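Local structure of F5/8 type C domain protein (Bacteroides ovatus, 4ZRX) at residues A[39-44]-A[423-428]; A[388-393]-A[454-459]; A[89-94]-A[179-184]; A[7-12]-A[29-34]. The protein is a putative alpha-L-fucosidase that probably hydrolyses terminal alpha-linked L-fucose from glycans, joining a TIM-barrel catalytic domain to accessory beta domains. One frame throughout, in Å; residues are numbered along the deposited sequence.

Interaction 1 of 4, residues A[39-44]-A[423-428]; sequences WQQMEL and IGYKRM. With EDO (1,2-ethanediol), chain F.
Tyr425 and Lys426 converge on a single carboxylate oxygen of Glu43, just past the end of helix 34-42, where the barrel domain meets the loop leading into strand 427-431. The phenol OH of Tyr425 gives a 2.6 Å hydrogen bond to Glu43 OE2 on its anti lone pair. Lys426 NZ reaches the same OE2 at 2.7 Å from the syn side, 26° out of the carboxylate plane, in a salt bridge. Packing is tightest at the tyrosine ring: with CG anti to the backbone N (chi1 173°), the ring is set against the helix, and Gln40 CG lies over one face, 3.8 Å from the centroid, in a CH-pi contact. The Gln41 amide, whose NE2 bonds to Tyr37 O, stands nearly perpendicular to the ring near Tyr425 CE1.

The other side is looser and wetter. A water bonded to Gln41 O at 2.7 Å makes only a weak link to Tyr425 OH, while a 1,2-ethanediol, probably from the crystallisation liquor, gives a hydrogen bond from its O1 to Glu43 OE1 and takes a weak one from Lys426 NZ. A leucine in place of Tyr425 would probably leave Glu43 OE2 with Lys426 alone and its carboxylate freer to turn. Two donors on one oxygen, one cationic, are consistent with a carboxylate kept ionised at this domain junction.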
# COMPACT_ATOMS: atom_id res chain seq x y z
N TRP A 39 5.50 -4.31 17.34
CA TRP A 39 5.35 -3.61 16.06
C TRP A 39 4.26 -4.23 15.22
O TRP A 39 3.39 -3.53 14.68
CB TRP A 39 6.72 -3.60 15.36
CG TRP A 39 6.65 -3.10 13.94
CD1 TRP A 39 6.73 -1.82 13.48
CD2 TRP A 39 6.52 -3.92 12.80
NE1 TRP A 39 6.62 -1.80 12.11
CE2 TRP A 39 6.45 -3.07 11.67
CE3 TRP A 39 6.36 -5.29 12.63
CZ2 TRP A 39 6.30 -3.58 10.36
CZ3 TRP A 39 6.22 -5.79 11.34
CH2 TRP A 39 6.18 -4.91 10.24
N GLN A 40 4.27 -5.56 15.14
CA GLN A 40 3.33 -6.33 14.34
C GLN A 40 1.88 -6.04 14.79
O GLN A 40 0.98 -5.92 13.99
CB GLN A 40 3.62 -7.83 14.49
CG GLN A 40 2.92 -8.70 13.50
CD GLN A 40 3.67 -8.80 12.21
OE1 GLN A 40 4.72 -9.39 12.18
NE2 GLN A 40 3.16 -8.21 11.15
N GLN A 41 1.70 -5.91 16.09
CA GLN A 41 0.39 -5.64 16.67
C GLN A 41 -0.19 -4.34 16.27
O GLN A 41 -1.43 -4.19 16.28
CB GLN A 41 0.35 -5.71 18.17
CG GLN A 41 1.05 -6.86 18.78
CD GLN A 41 0.53 -8.14 18.41
OE1 GLN A 41 -0.67 -8.40 18.55
NE2 GLN A 41 1.43 -9.05 17.94
N MSE A 42 0.64 -3.36 15.90
CA MSE A 42 0.07 -2.08 15.48
C MSE A 42 -0.82 -2.20 14.29
O MSE A 42 -1.82 -1.49 14.23
CB MSE A 42 1.16 -1.05 15.21
CG MSE A 42 2.05 -0.78 16.40
SE MSE A 42 3.24 0.73 16.04
CE MSE A 42 4.32 -0.14 14.74
N GLU A 43 -0.40 -2.97 13.29
CA GLU A 43 -1.10 -3.26 12.05
C GLU A 43 -1.16 -2.12 11.07
O GLU A 43 -0.96 -2.35 9.88
CB GLU A 43 -2.54 -3.80 12.24
CG GLU A 43 -2.62 -5.06 13.05
CD GLU A 43 -4.02 -5.68 13.14
OE1 GLU A 43 -5.01 -5.05 12.66
OE2 GLU A 43 -4.12 -6.74 13.81
N LEU A 44 -1.52 -0.92 11.55
CA LEU A 44 -1.89 0.21 10.69
C LEU A 44 -1.22 1.44 11.19
O LEU A 44 -1.56 1.92 12.27
CB LEU A 44 -3.41 0.40 10.64
CG LEU A 44 -3.93 1.50 9.75
CD1 LEU A 44 -3.63 1.13 8.32
CD2 LEU A 44 -5.41 1.69 10.03
N ILE A 423 -0.33 -18.27 7.21
CA ILE A 423 -1.20 -17.45 8.01
C ILE A 423 -0.36 -16.37 8.69
O ILE A 423 -0.44 -15.25 8.31
CB ILE A 423 -2.02 -18.29 9.02
CG1 ILE A 423 -2.97 -19.21 8.25
CG2 ILE A 423 -2.76 -17.38 9.95
CD1 ILE A 423 -3.73 -20.17 9.11
N GLY A 424 0.52 -16.77 9.61
CA GLY A 424 1.36 -15.79 10.26
C GLY A 424 0.60 -15.02 11.32
O GLY A 424 -0.32 -15.53 11.99
N TYR A 425 0.94 -13.74 11.44
CA TYR A 425 0.23 -12.90 12.36
C TYR A 425 -1.25 -12.78 12.08
O TYR A 425 -2.10 -12.88 13.01
CB TYR A 425 0.87 -11.50 12.40
CG TYR A 425 0.09 -10.52 13.20
CD1 TYR A 425 0.04 -10.60 14.56
CD2 TYR A 425 -0.73 -9.62 12.55
CE1 TYR A 425 -0.75 -9.70 15.30
CE2 TYR A 425 -1.50 -8.77 13.24
CZ TYR A 425 -1.51 -8.81 14.60
OH TYR A 425 -2.35 -7.94 15.26
N LYS A 426 -1.60 -12.62 10.82
CA LYS A 426 -2.98 -12.42 10.41
C LYS A 426 -3.09 -12.66 8.93
O LYS A 426 -2.30 -12.14 8.16
CB LYS A 426 -3.45 -11.04 10.76
CG LYS A 426 -4.90 -10.75 10.51
CD LYS A 426 -5.37 -9.47 11.17
CE LYS A 426 -5.51 -9.68 12.63
NZ LYS A 426 -6.15 -8.51 13.36
N ARG A 427 -4.11 -13.42 8.54
CA ARG A 427 -4.44 -13.67 7.15
C ARG A 427 -5.95 -13.58 7.01
O ARG A 427 -6.70 -14.15 7.85
CB ARG A 427 -3.99 -15.05 6.76
CG ARG A 427 -4.37 -15.50 5.33
CD ARG A 427 -3.76 -14.64 4.25
NE ARG A 427 -3.67 -15.34 2.96
CZ ARG A 427 -4.49 -15.18 1.92
NH1 ARG A 427 -5.45 -14.28 1.86
NH2 ARG A 427 -4.25 -15.90 0.84
N MSE A 428 -6.39 -12.82 6.02
CA MSE A 428 -7.81 -12.69 5.75
C MSE A 428 -8.14 -13.18 4.35
O MSE A 428 -7.35 -13.00 3.41
CB MSE A 428 -8.31 -11.29 5.96
CG MSE A 428 -8.13 -10.89 7.38
SE MSE A 428 -8.92 -9.23 8.02
CE MSE A 428 -7.51 -8.03 7.55
C1 EDO F . -8.40 -5.58 12.72
O1 EDO F . -7.37 -5.59 13.74
C2 EDO F . -8.20 -6.60 11.57
O2 EDO F . -8.67 -7.88 12.01
O HOH W 1 -3.40 -5.67 17.49

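Interaction 2 of 4, residues A[388-393]-A[454-459]; sequences LVMLQE and QVAAYY
Leu388 to Gln392 pair with Tyr458 to Gln454 as antiparallel neighbours, the two central strands of a four-stranded sheet in the beta-sandwich that follows the barrel; their short axes run 165° apart. Among backbone bonds, Met390 and Ala456 form a reciprocal hydrogen-bonded pair, with Met390 N to Ala456 O nearly straight (175°). The outermost return bonds, Leu388 N to Tyr458 O and Gln454 N to Gln392 O, are weak. Four CA-H...O contacts fill the intervals, such as Val455 CA to Met390 O at 3.3 Å.

Apolar contacts divide between the faces. On that of Val389, Leu391, Val455 and Ala457, Val389 CG2 lies 4.1 Å from Ala457 CB, and Leu391, in one of its two conformers, runs alongside Val455; Leu439 of strand 438-446 covers Val455 and Ala457. On the other, Leu388 CD2 meets Tyr458 CB at 4.1 Å, one conformer of selenomethionine Met390 bends its CE toward Ala456 CB, and Tyr458 meets Phe356 edge-to-face.

Between the two strands, the side-chain hydrogen bond is the one joining the glutamines. Gln392 NE2 is taken by Tyr425 O, and Gln454 NE2 donates to Gln392 OE1 at 2.9 Å, the acceptor lying 3° from the Gln454 amide plane.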
# COMPACT_ATOMS: atom_id res chain seq x y z
N LEU A 388 -15.96 -12.97 4.72
CA LEU A 388 -14.64 -12.63 5.19
C LEU A 388 -14.31 -13.49 6.37
O LEU A 388 -15.08 -13.56 7.34
CB LEU A 388 -14.54 -11.13 5.56
CG LEU A 388 -13.34 -10.58 6.28
CD1 LEU A 388 -12.13 -10.81 5.53
CD2 LEU A 388 -13.56 -9.09 6.61
N VAL A 389 -13.19 -14.16 6.28
CA VAL A 389 -12.63 -14.96 7.39
C VAL A 389 -11.25 -14.45 7.69
O VAL A 389 -10.46 -14.16 6.77
CB VAL A 389 -12.67 -16.44 7.06
CG1 VAL A 389 -11.91 -17.32 8.07
CG2 VAL A 389 -14.07 -16.89 6.96
N MSE A 390 -10.95 -14.40 8.98
CA MSE A 390 -9.66 -13.98 9.50
C MSE A 390 -9.07 -15.10 10.35
O MSE A 390 -9.79 -15.70 11.18
CB MSE A 390 -9.84 -12.70 10.32
CG MSE A 390 -8.54 -12.14 10.81
SE MSE A 390 -8.34 -12.47 12.63
CE MSE A 390 -9.31 -11.12 13.36
N LEU A 391 -7.79 -15.38 10.15
CA LEU A 391 -7.07 -16.38 10.88
C LEU A 391 -5.80 -15.78 11.48
O LEU A 391 -5.18 -14.89 10.83
CB LEU A 391 -6.69 -17.53 9.96
CG LEU A 391 -7.86 -18.02 9.09
CD1 LEU A 391 -7.31 -18.82 8.01
CD2 LEU A 391 -8.79 -18.85 9.91
N GLN A 392 -5.40 -16.30 12.66
CA GLN A 392 -4.10 -15.95 13.23
C GLN A 392 -3.38 -17.17 13.77
O GLN A 392 -4.05 -18.04 14.37
CB GLN A 392 -4.24 -14.94 14.38
CG GLN A 392 -4.98 -13.70 13.98
CD GLN A 392 -4.97 -12.62 15.07
OE1 GLN A 392 -5.87 -12.56 15.91
NE2 GLN A 392 -3.94 -11.79 15.09
N GLU A 393 -2.06 -17.18 13.67
CA GLU A 393 -1.20 -18.14 14.34
C GLU A 393 -0.58 -17.51 15.56
O GLU A 393 -0.32 -16.30 15.60
CB GLU A 393 -0.02 -18.59 13.44
CG GLU A 393 -0.30 -19.56 12.44
CD GLU A 393 0.94 -19.86 11.58
OE1 GLU A 393 1.68 -20.77 11.97
OE2 GLU A 393 1.14 -19.26 10.52
N GLN A 454 -6.58 -17.70 16.67
CA GLN A 454 -7.91 -17.13 16.44
C GLN A 454 -8.43 -17.42 15.05
O GLN A 454 -7.70 -17.34 14.06
CB GLN A 454 -7.94 -15.62 16.66
CG GLN A 454 -9.39 -15.06 16.56
CD GLN A 454 -9.60 -13.60 16.97
OE1 GLN A 454 -10.69 -13.26 17.36
NE2 GLN A 454 -8.59 -12.76 16.85
N VAL A 455 -9.74 -17.66 15.01
CA VAL A 455 -10.50 -17.62 13.79
C VAL A 455 -11.69 -16.72 14.03
O VAL A 455 -12.40 -16.85 15.05
CB VAL A 455 -11.01 -19.06 13.45
CG1 VAL A 455 -11.92 -19.08 12.22
CG2 VAL A 455 -9.80 -19.96 13.19
N ALA A 456 -11.95 -15.84 13.07
CA ALA A 456 -13.01 -14.85 13.14
C ALA A 456 -13.68 -14.74 11.76
O ALA A 456 -13.10 -15.16 10.74
CB ALA A 456 -12.51 -13.52 13.60
N ALA A 457 -14.91 -14.24 11.70
CA ALA A 457 -15.61 -14.11 10.42
C ALA A 457 -16.59 -12.99 10.45
O ALA A 457 -17.16 -12.66 11.52
CB ALA A 457 -16.33 -15.41 10.05
N TYR A 458 -16.75 -12.35 9.30
CA TYR A 458 -17.48 -11.10 9.19
C TYR A 458 -18.19 -11.03 7.85
O TYR A 458 -17.93 -11.79 6.93
CB TYR A 458 -16.53 -9.89 9.28
CG TYR A 458 -15.60 -9.88 10.47
CD1 TYR A 458 -14.36 -10.49 10.40
CD2 TYR A 458 -15.99 -9.28 11.70
CE1 TYR A 458 -13.53 -10.51 11.49
CE2 TYR A 458 -15.10 -9.25 12.78
CZ TYR A 458 -13.92 -9.94 12.68
OH TYR A 458 -13.06 -9.88 13.74
N TYR A 459 -19.09 -10.07 7.78
CA TYR A 459 -19.70 -9.61 6.55
C TYR A 459 -19.13 -8.22 6.25
O TYR A 459 -19.33 -7.29 7.05
CB TYR A 459 -21.22 -9.52 6.65
CG TYR A 459 -21.80 -9.12 5.31
CD1 TYR A 459 -21.96 -10.07 4.29
CD2 TYR A 459 -22.11 -7.80 5.01
CE1 TYR A 459 -22.47 -9.69 3.03
CE2 TYR A 459 -22.61 -7.43 3.75
CZ TYR A 459 -22.76 -8.37 2.78
OH TYR A 459 -23.28 -8.07 1.53

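Interaction 3 of 4, residues A[89-94]-A[179-184]; sequences FKMVLL and VHEVWF
Glu181 OE1 is approached from two directions: Met91 CE rests against it at 3.3 Å from across the contact, and Trp39 NE1, on helix 34-42, gives it a weak hydrogen bond. No hydrogen bond joins the two segments directly, and the strand axes stay 8.5 Å apart at 35°, a separation that leaves room for strand 140-145, which pairs with both. The segments therefore meet through side chains alone, directed into the interior of the parallel barrel of the alpha-L-fucosidase domain.

Two groups of atoms carry the packing. Selenomethionine Met91 runs out extended, CG anti to the backbone N (chi1 -173°), then bends at its last torsion (chi3 75°), which folds CE onto the glutamate. The Met91 and Glu181 side chains cross at about a right angle, with Met91 SE 3.7 Å from Glu181 CB and 4.0 Å from His180 CB. One layer further along, Leu93 crosses Trp183 at about a right angle, its CD2 3.5 Å from Trp183 CD1, with Trp183 CG next at 3.9 Å.

Outside the pair, Trp183 NE1 donates to Glu286 OE1, and the indole meets the rings of Phe47, edge-to-face, and Tyr144. Glu181 OE2 also comes close to Glu286 OE2. Met91 and Leu93 thus offer the acidic group and the indole apolar surfaces rather than hydrogen-bonding partners, leaving their polar fixing to strand 279-290 and helix 34-42.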
# COMPACT_ATOMS: atom_id res chain seq x y z
N PHE A 89 -5.06 4.96 13.05
CA PHE A 89 -3.63 4.70 13.01
C PHE A 89 -3.02 4.57 14.38
O PHE A 89 -3.47 5.23 15.33
CB PHE A 89 -2.89 5.79 12.18
CG PHE A 89 -3.32 5.80 10.76
CD1 PHE A 89 -2.79 4.90 9.87
CD2 PHE A 89 -4.35 6.59 10.35
CE1 PHE A 89 -3.21 4.85 8.59
CE2 PHE A 89 -4.81 6.55 9.03
CZ PHE A 89 -4.23 5.68 8.14
N LYS A 90 -2.01 3.73 14.47
CA LYS A 90 -1.36 3.42 15.75
C LYS A 90 0.00 4.03 15.94
O LYS A 90 0.59 3.91 17.00
CB LYS A 90 -1.32 1.89 16.02
CG LYS A 90 -2.66 1.26 16.03
CD LYS A 90 -3.59 1.74 17.15
CE LYS A 90 -4.84 0.89 17.18
NZ LYS A 90 -5.66 1.07 18.40
N MSE A 91 0.55 4.63 14.90
CA MSE A 91 1.81 5.34 14.98
C MSE A 91 1.80 6.36 13.83
O MSE A 91 1.14 6.18 12.80
CB MSE A 91 2.98 4.38 14.80
CG MSE A 91 4.28 5.00 15.04
SE MSE A 91 5.77 3.84 14.80
CE MSE A 91 5.65 3.87 12.91
N VAL A 92 2.50 7.45 14.06
CA VAL A 92 2.81 8.39 13.00
C VAL A 92 4.30 8.43 12.79
O VAL A 92 5.12 8.42 13.76
CB VAL A 92 2.25 9.79 13.28
CG1 VAL A 92 0.75 9.73 13.46
CG2 VAL A 92 2.79 10.39 14.51
N LEU A 93 4.71 8.42 11.52
CA LEU A 93 6.11 8.33 11.18
C LEU A 93 6.49 9.48 10.28
O LEU A 93 6.06 9.55 9.14
CB LEU A 93 6.37 6.97 10.49
CG LEU A 93 7.72 6.70 9.81
CD1 LEU A 93 8.82 6.81 10.63
CD2 LEU A 93 7.72 5.24 9.22
N LEU A 94 7.31 10.38 10.80
CA LEU A 94 7.61 11.65 10.09
C LEU A 94 8.93 11.59 9.35
O LEU A 94 9.94 11.14 9.89
CB LEU A 94 7.66 12.80 11.12
CG LEU A 94 8.02 14.15 10.61
CD1 LEU A 94 6.88 14.72 9.80
CD2 LEU A 94 8.29 15.07 11.74
N VAL A 179 10.37 6.64 20.85
CA VAL A 179 10.34 6.45 19.44
C VAL A 179 10.17 4.94 19.18
O VAL A 179 10.97 4.14 19.70
CB VAL A 179 11.64 6.91 18.78
CG1 VAL A 179 11.66 6.57 17.31
CG2 VAL A 179 11.84 8.39 18.98
N HIS A 180 9.14 4.57 18.44
CA HIS A 180 8.83 3.15 18.22
C HIS A 180 9.38 2.57 16.91
O HIS A 180 9.48 1.36 16.78
CB HIS A 180 7.36 2.89 18.35
CG HIS A 180 6.91 2.73 19.77
ND1 HIS A 180 6.65 3.80 20.61
CD2 HIS A 180 6.71 1.61 20.51
CE1 HIS A 180 6.30 3.35 21.81
NE2 HIS A 180 6.32 2.02 21.76
N GLU A 181 9.73 3.42 15.95
CA GLU A 181 10.26 2.92 14.68
C GLU A 181 11.20 3.97 14.12
O GLU A 181 10.85 5.16 14.16
CB GLU A 181 9.11 2.59 13.68
CG GLU A 181 9.54 2.05 12.30
CD GLU A 181 8.45 1.39 11.48
OE1 GLU A 181 7.36 1.15 12.01
OE2 GLU A 181 8.75 1.01 10.32
N VAL A 182 12.33 3.51 13.57
CA VAL A 182 13.32 4.32 12.89
C VAL A 182 13.50 3.77 11.50
O VAL A 182 13.84 2.59 11.33
CB VAL A 182 14.69 4.31 13.62
CG1 VAL A 182 15.66 5.17 12.91
CG2 VAL A 182 14.48 4.82 15.05
N TRP A 183 13.13 4.59 10.49
CA TRP A 183 13.07 4.14 9.13
C TRP A 183 14.30 4.65 8.39
O TRP A 183 14.52 5.87 8.33
CB TRP A 183 11.81 4.73 8.49
CG TRP A 183 11.01 3.85 7.62
CD1 TRP A 183 10.05 2.97 8.04
CD2 TRP A 183 10.97 3.80 6.18
NE1 TRP A 183 9.46 2.36 7.00
CE2 TRP A 183 9.96 2.86 5.84
CE3 TRP A 183 11.74 4.35 5.16
CZ2 TRP A 183 9.65 2.54 4.50
CZ3 TRP A 183 11.43 4.04 3.87
CH2 TRP A 183 10.37 3.18 3.53
N PHE A 184 15.08 3.71 7.86
CA PHE A 184 16.27 4.02 7.07
C PHE A 184 16.09 3.53 5.64
O PHE A 184 16.28 2.36 5.30
CB PHE A 184 17.49 3.36 7.71
CG PHE A 184 17.90 3.91 9.07
CD1 PHE A 184 17.86 5.26 9.36
CD2 PHE A 184 18.49 3.05 9.99
CE1 PHE A 184 18.31 5.74 10.57
CE2 PHE A 184 18.97 3.52 11.23
CZ PHE A 184 18.86 4.88 11.54

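Interaction 4 of 4, residues A[7-12]-A[29-34]; sequences YYVKHV and RLVPTP. With EDO (1,2-ethanediol), chain C.
Tyr8 and Leu30, then Val9 and Val31, pair as two short parallel strands near the N-terminus. Tyr8 N donates to Arg29 O at 2.8 Å, Val31 N to Tyr8 O at 2.9 Å, and Lys10 N to Val31 O at 2.8 Å. Side chains flank this backbone: Tyr7 CB meets Val31 CG1 at 3.9 Å, and Val9 CG1 packs on Thr33 CG2. Leu30 CD1 packs against the backbone of the turn after Val9, 3.5 Å from His11 N.

The polar side-chain bond is Arg29 NH2 to Tyr8 OH, 3.2 Å long and 19° out of the guanidinium plane, with ring and guanidinium turned 55° apart. Since Tyr8 CG stands anti to its carbonyl carbon (chi1 -52°), the ring extends toward Arg29 while Val12 CG2 sits over the centre of one face. A valine at Tyr8 would probably leave Val12 without its aromatic cover and the Arg29 guanidinium without this hydroxyl acceptor.

Further out, Asp25 forms a salt bridge with Arg29 NH2 and Asn6 O accepts from NH1, fixing the guanidinium. Lys10 NZ bridges to Asp222 and Asp223, and Thr33 OG1 caps Gln36 N at the start of helix 34-42. The backbone thus sets the register, while neutral and charged acceptors sharing Arg29 probably orient its cation beside the phenol.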
# COMPACT_ATOMS: atom_id res chain seq x y z
N TYR A 7 13.08 -21.87 21.43
CA TYR A 7 12.86 -20.97 20.31
C TYR A 7 14.10 -20.13 20.08
O TYR A 7 14.88 -19.87 21.02
CB TYR A 7 11.64 -20.07 20.57
CG TYR A 7 10.41 -20.90 20.87
CD1 TYR A 7 9.70 -21.51 19.86
CD2 TYR A 7 10.02 -21.16 22.18
CE1 TYR A 7 8.59 -22.32 20.12
CE2 TYR A 7 8.91 -21.98 22.46
CZ TYR A 7 8.22 -22.54 21.42
OH TYR A 7 7.18 -23.36 21.70
N TYR A 8 14.29 -19.72 18.84
CA TYR A 8 15.39 -18.85 18.45
C TYR A 8 14.85 -17.47 18.24
O TYR A 8 13.99 -17.26 17.35
CB TYR A 8 15.98 -19.34 17.13
CG TYR A 8 16.31 -20.78 17.19
CD1 TYR A 8 17.39 -21.22 17.99
CD2 TYR A 8 15.58 -21.73 16.50
CE1 TYR A 8 17.72 -22.56 18.05
CE2 TYR A 8 15.92 -23.09 16.60
CZ TYR A 8 16.98 -23.48 17.36
OH TYR A 8 17.26 -24.84 17.45
N VAL A 9 15.29 -16.49 19.02
CA VAL A 9 14.79 -15.13 18.88
C VAL A 9 15.52 -14.44 17.73
O VAL A 9 16.72 -14.26 17.78
CB VAL A 9 14.90 -14.31 20.20
CG1 VAL A 9 14.38 -12.94 20.03
CG2 VAL A 9 14.13 -14.99 21.33
N LYS A 10 14.75 -14.05 16.67
CA LYS A 10 15.17 -13.15 15.57
C LYS A 10 16.10 -13.72 14.53
O LYS A 10 16.00 -13.35 13.34
CB LYS A 10 15.70 -11.81 16.10
CG LYS A 10 15.83 -10.72 15.07
CD LYS A 10 16.23 -9.40 15.75
CE LYS A 10 16.75 -8.35 14.76
NZ LYS A 10 17.02 -7.06 15.48
N HIS A 11 17.00 -14.62 14.94
CA HIS A 11 17.95 -15.24 14.02
C HIS A 11 18.26 -16.65 14.44
O HIS A 11 18.29 -16.93 15.65
CB HIS A 11 19.21 -14.36 13.99
CG HIS A 11 20.33 -14.90 13.18
ND1 HIS A 11 21.55 -15.20 13.75
CD2 HIS A 11 20.45 -15.17 11.86
CE1 HIS A 11 22.37 -15.64 12.81
NE2 HIS A 11 21.73 -15.63 11.65
N VAL A 12 18.41 -17.53 13.46
CA VAL A 12 18.94 -18.84 13.71
C VAL A 12 19.91 -19.21 12.60
O VAL A 12 19.67 -18.94 11.45
CB VAL A 12 17.80 -19.91 13.83
CG1 VAL A 12 16.93 -20.03 12.53
CG2 VAL A 12 18.36 -21.26 14.18
N ARG A 29 10.74 -22.71 14.76
CA ARG A 29 10.88 -22.20 16.12
C ARG A 29 11.61 -20.90 16.19
O ARG A 29 12.07 -20.47 17.24
CB ARG A 29 11.57 -23.27 16.97
CG ARG A 29 10.69 -24.47 17.13
CD ARG A 29 11.37 -25.56 17.94
NE ARG A 29 12.46 -26.15 17.19
CZ ARG A 29 13.76 -26.00 17.46
NH1 ARG A 29 14.18 -25.26 18.48
NH2 ARG A 29 14.65 -26.61 16.70
N LEU A 30 11.68 -20.21 15.04
CA LEU A 30 12.23 -18.88 14.96
C LEU A 30 11.14 -17.86 15.26
O LEU A 30 10.06 -17.93 14.66
CB LEU A 30 12.79 -18.66 13.57
CG LEU A 30 13.28 -17.28 13.18
CD1 LEU A 30 14.48 -16.89 14.04
CD2 LEU A 30 13.66 -17.25 11.72
N VAL A 31 11.39 -16.94 16.17
CA VAL A 31 10.37 -16.11 16.75
C VAL A 31 10.78 -14.61 16.79
O VAL A 31 11.95 -14.33 16.81
CB VAL A 31 9.95 -16.58 18.15
CG1 VAL A 31 9.49 -17.99 18.10
CG2 VAL A 31 11.05 -16.36 19.17
N PRO A 32 9.83 -13.67 16.76
CA PRO A 32 10.15 -12.23 16.90
C PRO A 32 10.70 -11.85 18.27
O PRO A 32 10.42 -12.53 19.29
CB PRO A 32 8.79 -11.51 16.68
CG PRO A 32 7.75 -12.60 16.93
CD PRO A 32 8.38 -13.89 16.55
N THR A 33 11.48 -10.77 18.31
CA THR A 33 11.76 -10.08 19.58
C THR A 33 10.47 -9.51 20.12
O THR A 33 9.51 -9.33 19.38
CB THR A 33 12.74 -8.91 19.37
OG1 THR A 33 12.15 -7.93 18.53
CG2 THR A 33 13.99 -9.36 18.74
N PRO A 34 10.44 -9.11 21.42
CA PRO A 34 9.27 -8.38 21.92
C PRO A 34 8.98 -7.11 21.12
O PRO A 34 7.81 -6.76 20.92
CB PRO A 34 9.67 -8.02 23.35
CG PRO A 34 10.56 -9.14 23.72
CD PRO A 34 11.42 -9.35 22.51
C1 EDO C . 7.57 -11.88 21.50
O1 EDO C . 8.17 -11.98 22.80
C2 EDO C . 7.26 -13.24 20.92
O2 EDO C . 8.38 -13.85 20.29

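Along the chain interaction 4 closes first; interaction 1 then opens, with interaction 3 nested in the loop it closes, and its segments alternate with those of interaction 2. Interactions 1 and 2 have centres 12 Å apart and share the sandwich sheet in which strands 427-431 and 388-393 are neighbours. Interactions 1 and 3, with centres 16 Å apart, touch through Leu44 with Lys90 and Trp39 with Glu181. Interaction 4 lies about 17 Å from interaction 1, centre to centre, joined to it by helix 34-42, which follows strand 30-31, and reaches the same barrel sheet as interaction 3. Touching both interaction 2 and interaction 3, interaction 1 links barrel interior to beta-sandwich.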